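Local atomic coordinates of protein (l-alanine dehydrogenase) (Phormidium lapideum, PDB entry 1PJC), a protein that catalyses the reversible, NAD-dependent oxidative deamination of L-alanine to pyruvate and ammonia. Residues 57-60 with 61-65. Residues are numbered along the deposited sequence; the frame is centred on the assembly and turned at random.
Sequences VVPS and AKDAW
Asp63 folds back from the first turn of helix 61-65 onto Ser60, and the two form a capping box. Its CB lies 3.3 Å from Ser60 O and 3.5 Å from CB of Val58, whose branched apolar chain suits this aliphatic stem and reaches Ala64 CB with CG2 at 4.1 Å. CG stands beside its own backbone N (chi1 -61°), which swings the carboxylate back to the residues ahead of the helix and brings CG 3.2 Å from Ser60 OG. At the tip, OD2 lies 3.1 Å from CD of Pro59, whose ring crosses the side chain nearly at right angles. Three residues after the N-cap, an aspartate can return to it: OD2 accepts the hydroxyl of Ser60, OG to OD2 2.6 Å, from well above the carboxylate plane, and a weak bond from Ser60 N. Serine suits the N-cap because its short hydroxyl also accepts from Asp63 N, 3.2 Å from OG and fairly straight at 161°. With an alanine in place of Ser60, the amide of Asp63 would probably lose its cap, and its carboxylate would keep just the weak backbone bond here. The turn links helix 61-65 to strand 56-58, outermost within this chain in its mixed sheet; Val58 pairs with neighbouring strand 32-36 and packs on its Phe34.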
ATOM      1  N   VAL A  57       0.092 -44.109  20.489  1.00 35.51           N
ATOM      2  CA  VAL A  57      -1.107 -43.599  21.102  1.00 36.78           C
ATOM      3  C   VAL A  57      -1.505 -44.476  22.290  1.00 50.88           C
ATOM      4  O   VAL A  57      -1.836 -45.643  22.121  1.00 61.88           O
ATOM      5  CB  VAL A  57      -2.268 -43.543  20.102  1.00 33.07           C
ATOM      6  CG1 VAL A  57      -3.613 -43.337  20.845  1.00 25.98           C
ATOM      7  CG2 VAL A  57      -2.030 -42.413  19.069  1.00 39.34           C
ATOM      8  N   VAL A  58      -1.466 -43.903  23.488  1.00 36.77           N
ATOM      9  CA  VAL A  58      -1.842 -44.634  24.688  1.00 31.92           C
ATOM     10  C   VAL A  58      -3.296 -44.376  25.124  1.00 30.68           C
ATOM     11  O   VAL A  58      -3.813 -43.258  25.020  1.00 43.01           O
ATOM     12  CB  VAL A  58      -0.893 -44.379  25.836  1.00 33.32           C
ATOM     13  CG1 VAL A  58       0.557 -44.726  25.417  1.00 37.17           C
ATOM     14  CG2 VAL A  58      -1.031 -42.929  26.320  1.00 46.70           C
ATOM     15  N   PRO A  59      -3.921 -45.416  25.674  1.00 39.39           N
ATOM     16  CA  PRO A  59      -5.335 -45.384  26.057  1.00 56.48           C
ATOM     17  C   PRO A  59      -5.706 -44.613  27.323  1.00 40.07           C
ATOM     18  O   PRO A  59      -6.887 -44.363  27.579  1.00 40.57           O
ATOM     19  CB  PRO A  59      -5.653 -46.871  26.277  1.00 46.09           C
ATOM     20  CG  PRO A  59      -4.316 -47.478  26.765  1.00 32.13           C
ATOM     21  CD  PRO A  59      -3.196 -46.474  26.402  1.00 56.80           C
ATOM     22  N   SER A  60      -4.722 -44.295  28.145  1.00 37.77           N
ATOM     23  CA  SER A  60      -5.017 -43.637  29.394  1.00 44.00           C
ATOM     24  C   SER A  60      -4.016 -42.553  29.763  1.00 29.02           C
ATOM     25  O   SER A  60      -2.844 -42.568  29.305  1.00 41.58           O
ATOM     26  CB  SER A  60      -5.113 -44.683  30.529  1.00 43.09           C
ATOM     27  OG  SER A  60      -3.833 -44.903  31.127  1.00 72.77           O
ATOM     28  N   ALA A  61      -4.459 -41.637  30.636  1.00 33.69           N
ATOM     29  CA  ALA A  61      -3.581 -40.569  31.119  1.00 47.13           C
ATOM     30  C   ALA A  61      -2.417 -41.120  31.941  1.00 52.19           C
ATOM     31  O   ALA A  61      -1.303 -40.533  31.977  1.00 36.89           O
ATOM     32  CB  ALA A  61      -4.360 -39.598  31.937  1.00 31.34           C
ATOM     33  N   LYS A  62      -2.686 -42.216  32.643  1.00 57.29           N
ATOM     34  CA  LYS A  62      -1.691 -42.845  33.490  1.00 38.94           C
ATOM     35  C   LYS A  62      -0.512 -43.165  32.631  1.00 27.63           C
ATOM     36  O   LYS A  62       0.650 -42.893  33.000  1.00 44.74           O
ATOM     37  CB  LYS A  62      -2.259 -44.138  34.090  1.00 60.98           C
ATOM     38  CG  LYS A  62      -1.350 -44.809  35.138  1.00100.00           C
ATOM     39  CD  LYS A  62      -1.951 -46.153  35.648  1.00100.00           C
ATOM     40  CE  LYS A  62      -1.841 -46.300  37.200  1.00100.00           C
ATOM     41  NZ  LYS A  62      -3.137 -45.994  37.957  1.00100.00           N
ATOM     42  N   ASP A  63      -0.819 -43.741  31.472  1.00 25.62           N
ATOM     43  CA  ASP A  63       0.202 -44.151  30.494  1.00 45.18           C
ATOM     44  C   ASP A  63       0.986 -42.980  29.954  1.00 51.41           C
ATOM     45  O   ASP A  63       2.149 -43.122  29.572  1.00 42.41           O
ATOM     46  CB  ASP A  63      -0.451 -44.875  29.318  1.00 39.58           C
ATOM     47  CG  ASP A  63      -1.173 -46.108  29.731  1.00100.00           C
ATOM     48  OD1 ASP A  63      -0.540 -47.001  30.357  1.00 47.08           O
ATOM     49  OD2 ASP A  63      -2.358 -46.212  29.367  1.00 52.83           O
ATOM     50  N   ALA A  64       0.328 -41.828  29.877  1.00 42.69           N
ATOM     51  CA  ALA A  64       0.960 -40.637  29.366  1.00 25.95           C
ATOM     52  C   ALA A  64       1.753 -39.922  30.445  1.00 43.89           C
ATOM     53  O   ALA A  64       2.849 -39.382  30.165  1.00 33.77           O
ATOM     54  CB  ALA A  64      -0.079 -39.721  28.754  1.00 37.45           C
ATOM     55  N   TRP A  65       1.234 -39.947  31.686  1.00 28.50           N
ATOM     56  CA  TRP A  65       1.913 -39.290  32.796  1.00 32.51           C
ATOM     57  C   TRP A  65       3.140 -40.025  33.322  1.00 35.48           C
ATOM     58  O   TRP A  65       3.974 -39.452  34.047  1.00 42.00           O
ATOM     59  CB  TRP A  65       0.971 -39.133  33.912  1.00 28.58           C
ATOM     60  CG  TRP A  65       0.316 -37.894  33.898  1.00 38.55           C
ATOM     61  CD1 TRP A  65      -0.972 -37.667  33.507  1.00 32.45           C
ATOM     62  CD2 TRP A  65       0.836 -36.625  34.354  1.00 23.73           C
ATOM     63  NE1 TRP A  65      -1.294 -36.350  33.705  1.00 35.10           N
ATOM     64  CE2 TRP A  65      -0.194 -35.682  34.193  1.00 21.14           C
ATOM     65  CE3 TRP A  65       2.081 -36.195  34.846  1.00 21.95           C
ATOM     66  CZ2 TRP A  65      -0.043 -34.343  34.554  1.00 26.04           C
ATOM     67  CZ3 TRP A  65       2.233 -34.867  35.180  1.00 25.83           C
ATOM     68  CH2 TRP A  65       1.170 -33.954  35.040  1.00 27.22           C
TER